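Local coordinates for putative uncharacterized protein (Pyrococcus furiosus, PDB 3V68) that is of unknown function but, as a helix-rich member of the DUF2666 family, probably binds double-stranded DNA, at residues R4-T9 / E22-E27; A72-K77 / S231-K236; G194-V199 / K206-L211. All blocks are in the same frame, centred on the assembly; numbering follows the deposited sequence.

Contact 1 of 3, residues R4-T9 / E22-E27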
# COMPACT_ATOMS: atom_id res chain seq x y z
N ARG A 4 17.97 -6.13 -18.85
CA ARG A 4 17.92 -5.99 -17.40
C ARG A 4 17.87 -4.54 -16.93
O ARG A 4 18.71 -3.72 -17.30
CB ARG A 4 19.11 -6.71 -16.75
CG ARG A 4 19.15 -6.59 -15.23
CD ARG A 4 20.33 -7.36 -14.67
NE ARG A 4 20.12 -8.80 -14.80
CZ ARG A 4 21.00 -9.73 -14.43
NH1 ARG A 4 22.17 -9.38 -13.90
NH2 ARG A 4 20.71 -11.01 -14.59
N ILE A 5 16.88 -4.25 -16.09
CA ILE A 5 16.65 -2.91 -15.58
C ILE A 5 15.74 -3.00 -14.35
O ILE A 5 14.86 -3.85 -14.28
CB ILE A 5 16.02 -1.99 -16.67
CG1 ILE A 5 16.00 -0.53 -16.21
CG2 ILE A 5 14.62 -2.49 -17.07
CD1 ILE A 5 15.62 0.47 -17.30
N LEU A 6 15.98 -2.12 -13.38
CA LEU A 6 15.08 -2.00 -12.25
C LEU A 6 15.11 -0.55 -11.81
O LEU A 6 16.07 -0.11 -11.19
CB LEU A 6 15.51 -2.93 -11.11
CG LEU A 6 14.56 -3.12 -9.94
CD1 LEU A 6 13.13 -3.43 -10.41
CD2 LEU A 6 15.07 -4.22 -9.03
N GLU A 7 14.06 0.19 -12.14
CA GLU A 7 14.04 1.62 -11.88
C GLU A 7 12.66 2.16 -11.55
O GLU A 7 11.63 1.65 -12.02
CB GLU A 7 14.65 2.40 -13.04
CG GLU A 7 13.90 2.32 -14.35
CD GLU A 7 14.41 3.32 -15.38
OE1 GLU A 7 13.56 3.98 -16.02
OE2 GLU A 7 15.64 3.45 -15.54
N PHE A 8 12.67 3.20 -10.72
CA PHE A 8 11.48 3.98 -10.43
C PHE A 8 11.84 5.46 -10.50
O PHE A 8 12.77 5.91 -9.84
CB PHE A 8 10.92 3.65 -9.04
CG PHE A 8 9.76 4.52 -8.65
CD1 PHE A 8 8.50 4.29 -9.19
CD2 PHE A 8 9.93 5.59 -7.76
CE1 PHE A 8 7.42 5.10 -8.86
CE2 PHE A 8 8.85 6.40 -7.42
CZ PHE A 8 7.60 6.16 -7.97
N THR A 9 11.09 6.21 -11.30
CA THR A 9 11.18 7.67 -11.27
C THR A 9 9.79 8.27 -11.25
O THR A 9 8.84 7.67 -11.76
CB THR A 9 12.01 8.29 -12.44
OG1 THR A 9 11.34 8.09 -13.69
CG2 THR A 9 13.42 7.70 -12.52
N GLU A 22 21.63 -1.28 -9.55
CA GLU A 22 22.72 -1.56 -10.49
C GLU A 22 23.50 -2.80 -10.06
O GLU A 22 24.11 -3.47 -10.90
CB GLU A 22 23.63 -0.34 -10.62
CG GLU A 22 22.99 0.80 -11.39
CD GLU A 22 23.82 2.07 -11.38
OE1 GLU A 22 25.06 1.98 -11.31
OE2 GLU A 22 23.22 3.17 -11.47
N ASP A 23 23.47 -3.09 -8.77
CA ASP A 23 24.07 -4.29 -8.22
C ASP A 23 22.94 -5.26 -7.86
O ASP A 23 22.32 -5.12 -6.81
CB ASP A 23 24.92 -3.94 -6.99
CG ASP A 23 25.79 -5.09 -6.51
OD1 ASP A 23 25.72 -6.20 -7.08
OD2 ASP A 23 26.57 -4.88 -5.56
N PHE A 24 22.70 -6.22 -8.74
CA PHE A 24 21.50 -7.06 -8.68
C PHE A 24 21.61 -8.28 -7.75
O PHE A 24 21.72 -9.42 -8.21
CB PHE A 24 21.06 -7.49 -10.09
CG PHE A 24 20.46 -6.38 -10.90
CD1 PHE A 24 19.08 -6.19 -10.92
CD2 PHE A 24 21.27 -5.50 -11.62
CE1 PHE A 24 18.52 -5.16 -11.67
CE2 PHE A 24 20.71 -4.46 -12.36
CZ PHE A 24 19.33 -4.30 -12.38
N THR A 25 21.57 -8.01 -6.45
CA THR A 25 21.45 -9.05 -5.44
C THR A 25 20.01 -9.07 -4.95
O THR A 25 19.29 -8.07 -5.08
CB THR A 25 22.37 -8.78 -4.23
OG1 THR A 25 21.99 -7.55 -3.60
CG2 THR A 25 23.84 -8.69 -4.65
N ASN A 26 19.58 -10.20 -4.38
CA ASN A 26 18.25 -10.29 -3.78
C ASN A 26 18.02 -9.23 -2.71
O ASN A 26 16.93 -8.65 -2.64
CB ASN A 26 17.98 -11.67 -3.21
CG ASN A 26 17.77 -12.72 -4.28
OD1 ASN A 26 17.28 -12.43 -5.37
ND2 ASN A 26 18.15 -13.96 -3.97
N GLU A 27 19.04 -8.97 -1.90
CA GLU A 27 18.97 -7.92 -0.87
C GLU A 27 18.68 -6.55 -1.48
O GLU A 27 17.78 -5.84 -1.02
CB GLU A 27 20.26 -7.87 -0.04
CG GLU A 27 20.19 -6.92 1.15
CD GLU A 27 21.55 -6.65 1.80
OE1 GLU A 27 22.59 -6.77 1.12
OE2 GLU A 27 21.56 -6.28 2.99
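Two donors share Asp-23 O, the backbone N of Thr-25 at 3.0 Å and the side-chain amide of Asn-28, and the turn they hold carries Phe-24 to Arg-4, just before strand 5-12, and to Leu-6 within it. Phe-24 is the centre of an inverse gamma turn, and its ring edge points at the backbone of Ile-5. With CG of Arg-4 anti to the backbone N (chi1 179°), the arginine chain runs straight out across one face of this ring and bends only at chi3. Its CD stands over the ring centre, 3.7 Å from the centroid of Phe-24 in a CH-pi contact, while Arg-4 CG lies 3.7 Å from Phe-24 CZ. The guanidinium lies farther out, its plane turned 46° from the ring, and at 5.3 Å from Arg-4 CZ to the Phe-24 centroid any cation-pi attraction is weak. Strand 5-12 is an inner strand of a four-stranded antiparallel sheet, between 15-20 and 136-143; the loop after strand 15-20 leads into helix 26-43, N-capped by Thr-25, whose OG1 binds Asn-28 N. Leu-6 CB approaches the ring obliquely, 3.8 Å from Phe-24 CE1, and the leucine side chain also packs on Ile-29 and Phe-32 of the helix. On strand 136-143, Tyr-143 touches Arg-4 and sets its ring nearly parallel to that of Phe-24. With an alanine here the Arg-4 methylenes would probably lose the face they lie on and Tyr-143 its near-parallel partner, leaving the arginine freer to swing.

Contact 2 of 3, residues A72-K77 / S231-K236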
# COMPACT_ATOMS: atom_id res chain seq x y z
N ALA A 72 -11.66 -0.06 16.48
CA ALA A 72 -12.21 1.17 15.92
C ALA A 72 -12.24 1.12 14.39
O ALA A 72 -13.23 1.49 13.78
CB ALA A 72 -11.42 2.38 16.40
N LEU A 73 -11.16 0.62 13.79
CA LEU A 73 -11.06 0.58 12.33
C LEU A 73 -12.11 -0.30 11.64
O LEU A 73 -12.49 -0.05 10.49
CB LEU A 73 -9.65 0.18 11.89
CG LEU A 73 -8.56 1.26 12.03
CD1 LEU A 73 -7.18 0.62 11.95
CD2 LEU A 73 -8.70 2.37 10.99
N ILE A 74 -12.57 -1.33 12.35
CA ILE A 74 -13.59 -2.25 11.80
C ILE A 74 -15.01 -1.87 12.22
O ILE A 74 -15.97 -2.53 11.83
CB ILE A 74 -13.30 -3.74 12.18
CG1 ILE A 74 -13.40 -3.96 13.70
CG2 ILE A 74 -11.94 -4.18 11.65
CD1 ILE A 74 -13.46 -5.42 14.10
N SER A 75 -15.14 -0.80 13.02
CA SER A 75 -16.42 -0.40 13.61
C SER A 75 -17.38 0.23 12.60
O SER A 75 -16.94 0.87 11.64
CB SER A 75 -16.19 0.54 14.80
OG SER A 75 -15.81 1.83 14.38
N PRO A 76 -18.70 0.05 12.81
CA PRO A 76 -19.71 0.74 12.00
C PRO A 76 -19.57 2.27 12.06
O PRO A 76 -19.77 2.95 11.05
CB PRO A 76 -21.03 0.29 12.63
CG PRO A 76 -20.72 -1.01 13.25
CD PRO A 76 -19.32 -0.88 13.77
N LYS A 77 -19.23 2.79 13.24
CA LYS A 77 -19.02 4.23 13.44
C LYS A 77 -17.98 4.79 12.47
O LYS A 77 -18.21 5.80 11.81
CB LYS A 77 -18.62 4.51 14.89
CG LYS A 77 -18.17 5.94 15.18
CD LYS A 77 -17.78 6.10 16.64
CE LYS A 77 -16.92 7.34 16.88
NZ LYS A 77 -17.64 8.61 16.60
N SER A 231 -5.77 -9.00 7.58
CA SER A 231 -6.76 -9.54 6.64
C SER A 231 -7.88 -10.29 7.35
O SER A 231 -9.02 -10.33 6.86
CB SER A 231 -6.08 -10.43 5.60
OG SER A 231 -5.88 -11.74 6.09
N LYS A 232 -7.58 -10.88 8.51
CA LYS A 232 -8.57 -11.64 9.27
C LYS A 232 -9.63 -10.73 9.88
O LYS A 232 -10.71 -11.18 10.25
CB LYS A 232 -7.91 -12.50 10.35
CG LYS A 232 -6.91 -13.53 9.84
CD LYS A 232 -7.51 -14.45 8.78
CE LYS A 232 -6.54 -15.55 8.39
NZ LYS A 232 -6.95 -16.22 7.11
N LEU A 233 -9.30 -9.44 10.00
CA LEU A 233 -10.24 -8.42 10.46
C LEU A 233 -10.90 -7.68 9.29
O LEU A 233 -11.72 -6.78 9.50
CB LEU A 233 -9.51 -7.40 11.35
CG LEU A 233 -9.22 -7.75 12.81
CD1 LEU A 233 -8.13 -8.80 12.94
CD2 LEU A 233 -8.83 -6.49 13.56
N GLY A 234 -10.54 -8.05 8.07
CA GLY A 234 -11.03 -7.39 6.86
C GLY A 234 -10.34 -6.06 6.62
O GLY A 234 -10.88 -5.18 5.93
N LEU A 235 -9.15 -5.90 7.19
CA LEU A 235 -8.39 -4.67 7.04
C LEU A 235 -7.28 -4.81 6.03
O LEU A 235 -6.68 -5.89 5.90
CB LEU A 235 -7.81 -4.23 8.39
CG LEU A 235 -8.81 -3.81 9.48
CD1 LEU A 235 -8.10 -3.60 10.81
CD2 LEU A 235 -9.60 -2.55 9.09
N LYS A 236 -7.00 -3.73 5.31
CA LYS A 236 -5.93 -3.70 4.30
C LYS A 236 -5.05 -2.49 4.53
O LYS A 236 -5.54 -1.45 4.98
CB LYS A 236 -6.52 -3.61 2.90
CG LYS A 236 -7.31 -4.83 2.45
CD LYS A 236 -7.97 -4.55 1.11
CE LYS A 236 -8.56 -5.82 0.51
NZ LYS A 236 -9.08 -5.56 -0.86
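Ile-74 turns CG1 into the crowded position between its backbone N and carbonyl carbon (chi1 65°), which leaves CG2 anti to the carbonyl carbon, the branch that meets Leu-233 and Leu-235. Leu-235 places CG beside its own backbone N (chi1 -66°), and the two side chains cross at about a right angle. The methyl CG2 of Ile-74 sits 3.8 Å from Leu-235 CG. The same Ile-74 CG2 lies 3.4 Å from Leu-233 O, a van der Waals touch on a carbonyl, and also packs on Leu-233 CB. Alongside, Leu-73 CB meets Leu-235 CD2 at 3.9 Å. Each segment is shaped by a helix end. Ser-75 OG donates to Ala-72 O at 2.7 Å, on a lone pair in the carbonyl plane, and receives Val-78 N as the N-cap of helix 76-83. After helix 219-231, Gly-234 with its positive phi closes a Schellman motif that swings Leu-235 in toward helix 66-73. Leu-70 of that helix and Thr-106 of helix 91-110 extend the same buried patch, which joins the two DUF2666 regions of the chain. Across the two segments the side chains offer one another methyl, methylene and methine groups, so dispersion and the exclusion of water, not directional bonds, hold them together.

Contact 3 of 3, residues G194-V199 / K206-L211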
# COMPACT_ATOMS: atom_id res chain seq x y z
N GLY A 194 -4.42 -19.42 10.51
CA GLY A 194 -5.59 -20.19 10.08
C GLY A 194 -6.69 -20.45 11.10
O GLY A 194 -7.80 -20.83 10.73
N GLY A 195 -6.38 -20.24 12.38
CA GLY A 195 -7.35 -20.40 13.46
C GLY A 195 -8.28 -19.22 13.68
O GLY A 195 -9.09 -19.23 14.61
N PHE A 196 -8.17 -18.21 12.81
CA PHE A 196 -8.99 -17.00 12.88
C PHE A 196 -9.69 -16.72 11.55
O PHE A 196 -9.12 -16.93 10.48
CB PHE A 196 -8.12 -15.79 13.21
CG PHE A 196 -7.48 -15.84 14.57
CD1 PHE A 196 -6.24 -16.45 14.74
CD2 PHE A 196 -8.10 -15.27 15.67
CE1 PHE A 196 -5.64 -16.51 15.99
CE2 PHE A 196 -7.51 -15.32 16.93
CZ PHE A 196 -6.27 -15.93 17.09
N LYS A 197 -10.93 -16.25 11.64
CA LYS A 197 -11.71 -15.85 10.47
C LYS A 197 -12.75 -14.80 10.87
O LYS A 197 -13.43 -14.96 11.88
CB LYS A 197 -12.41 -17.06 9.85
CG LYS A 197 -13.14 -16.73 8.55
CD LYS A 197 -13.73 -17.94 7.87
CE LYS A 197 -14.30 -17.55 6.52
NZ LYS A 197 -14.76 -18.72 5.72
N LYS A 198 -12.84 -13.73 10.08
CA LYS A 198 -13.81 -12.65 10.32
C LYS A 198 -13.80 -12.18 11.78
O LYS A 198 -14.83 -12.21 12.47
CB LYS A 198 -15.22 -13.07 9.87
CG LYS A 198 -15.56 -12.69 8.44
CD LYS A 198 -14.90 -13.61 7.42
CE LYS A 198 -15.24 -13.20 5.99
NZ LYS A 198 -16.68 -13.37 5.66
N VAL A 199 -12.63 -11.75 12.24
CA VAL A 199 -12.40 -11.34 13.63
C VAL A 199 -13.07 -10.00 13.93
O VAL A 199 -12.80 -9.00 13.28
CB VAL A 199 -10.88 -11.25 13.92
CG1 VAL A 199 -10.62 -10.72 15.33
CG2 VAL A 199 -10.21 -12.60 13.72
N LYS A 206 -7.42 -9.28 20.57
CA LYS A 206 -6.32 -9.45 21.51
C LYS A 206 -5.52 -10.72 21.20
O LYS A 206 -4.29 -10.70 21.14
CB LYS A 206 -6.87 -9.51 22.94
CG LYS A 206 -5.81 -9.41 24.04
CD LYS A 206 -6.44 -9.50 25.43
CE LYS A 206 -7.34 -8.31 25.74
NZ LYS A 206 -8.02 -8.44 27.07
N GLU A 207 -6.23 -11.83 20.99
CA GLU A 207 -5.59 -13.10 20.68
C GLU A 207 -4.78 -13.08 19.38
O GLU A 207 -3.67 -13.60 19.34
CB GLU A 207 -6.64 -14.22 20.64
CG GLU A 207 -7.17 -14.60 22.01
CD GLU A 207 -8.54 -15.27 21.96
OE1 GLU A 207 -9.04 -15.55 20.85
OE2 GLU A 207 -9.11 -15.50 23.04
N ILE A 208 -5.34 -12.48 18.34
CA ILE A 208 -4.65 -12.50 17.05
C ILE A 208 -3.44 -11.57 17.02
O ILE A 208 -2.43 -11.88 16.39
CB ILE A 208 -5.61 -12.30 15.83
CG1 ILE A 208 -4.96 -12.87 14.55
CG2 ILE A 208 -6.05 -10.84 15.67
CD1 ILE A 208 -5.81 -12.77 13.29
N VAL A 209 -3.53 -10.45 17.73
CA VAL A 209 -2.38 -9.55 17.88
C VAL A 209 -1.25 -10.26 18.61
O VAL A 209 -0.09 -10.19 18.20
CB VAL A 209 -2.76 -8.23 18.58
CG1 VAL A 209 -1.52 -7.44 18.96
CG2 VAL A 209 -3.65 -7.40 17.68
N GLN A 210 -1.60 -10.96 19.69
CA GLN A 210 -0.62 -11.73 20.44
C GLN A 210 0.05 -12.80 19.56
O GLN A 210 1.27 -12.96 19.58
CB GLN A 210 -1.26 -12.36 21.67
CG GLN A 210 -0.28 -13.11 22.57
CD GLN A 210 0.76 -12.21 23.21
OE1 GLN A 210 0.53 -11.03 23.45
NE2 GLN A 210 1.92 -12.78 23.50
N LEU A 211 -0.76 -13.51 18.78
CA LEU A 211 -0.23 -14.50 17.85
C LEU A 211 0.73 -13.86 16.84
O LEU A 211 1.80 -14.41 16.55
CB LEU A 211 -1.36 -15.26 17.14
CG LEU A 211 -0.91 -16.44 16.27
CD1 LEU A 211 -0.23 -17.52 17.09
CD2 LEU A 211 -2.08 -17.02 15.48
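Phe-196 lies against Ile-208 where the loop between helices 186-192 and 202-213 folds back on the second helix, the connection between two consecutive helices in the second DUF2666 region. At the root of the aromatic side chain, Phe-196 CB is 3.8 Å from Ile-208 CD1, and Phe-196 CG is 3.7 Å from the same methyl. Farther along, the isoleucine covers one ring face: Ile-208 CG1 stands over the middle, 3.8 Å from the Phe-196 centroid and 10° off the ring normal, a CH-pi contact. It gets there because CG1 is anti to its own backbone N (chi1 -158°), which lays the branch down over the ring as the two side chains slide past each other in opposite directions. Phe-196 CE2 then meets Ile-208 CB at 3.7 Å, and at the far end Phe-196 CZ reaches the helix backbone, 3.8 Å from Ile-208 N. Glu-207 CB closes on the rim in the ring plane, 4.0 Å from Phe-196 CZ. Val-199, whose side chain also packs on Leu-233, only grazes the Ile-208 methyl. One turn on along the helix, Leu-211 CD2 comes up to the ring edge, 3.6 Å from Phe-196 CE1.

In the fold
Along the chain contact 1 comes first, at strand 5-12 of the sheet and the loop leading into helix 26-43, and contact 3 is nested inside the long loop closed by contact 2. Contact 1 stands apart: its centre is about 36 Å from that of contact 2 and 37 Å from that of contact 3, and contact 2 lies beyond the chain's centre from it. Contacts 2 and 3, with centres about 13 Å apart, touch. Lys-232 O probably accepts a hydrogen bond from Val-199 N at 2.8 Å. The loops after helices 66-73, 186-192 and 219-231 meet at one helical end; since strand 5-12 also pairs with 136-143, the DUF2666 regions are joined at both ends, consistent with one compact body.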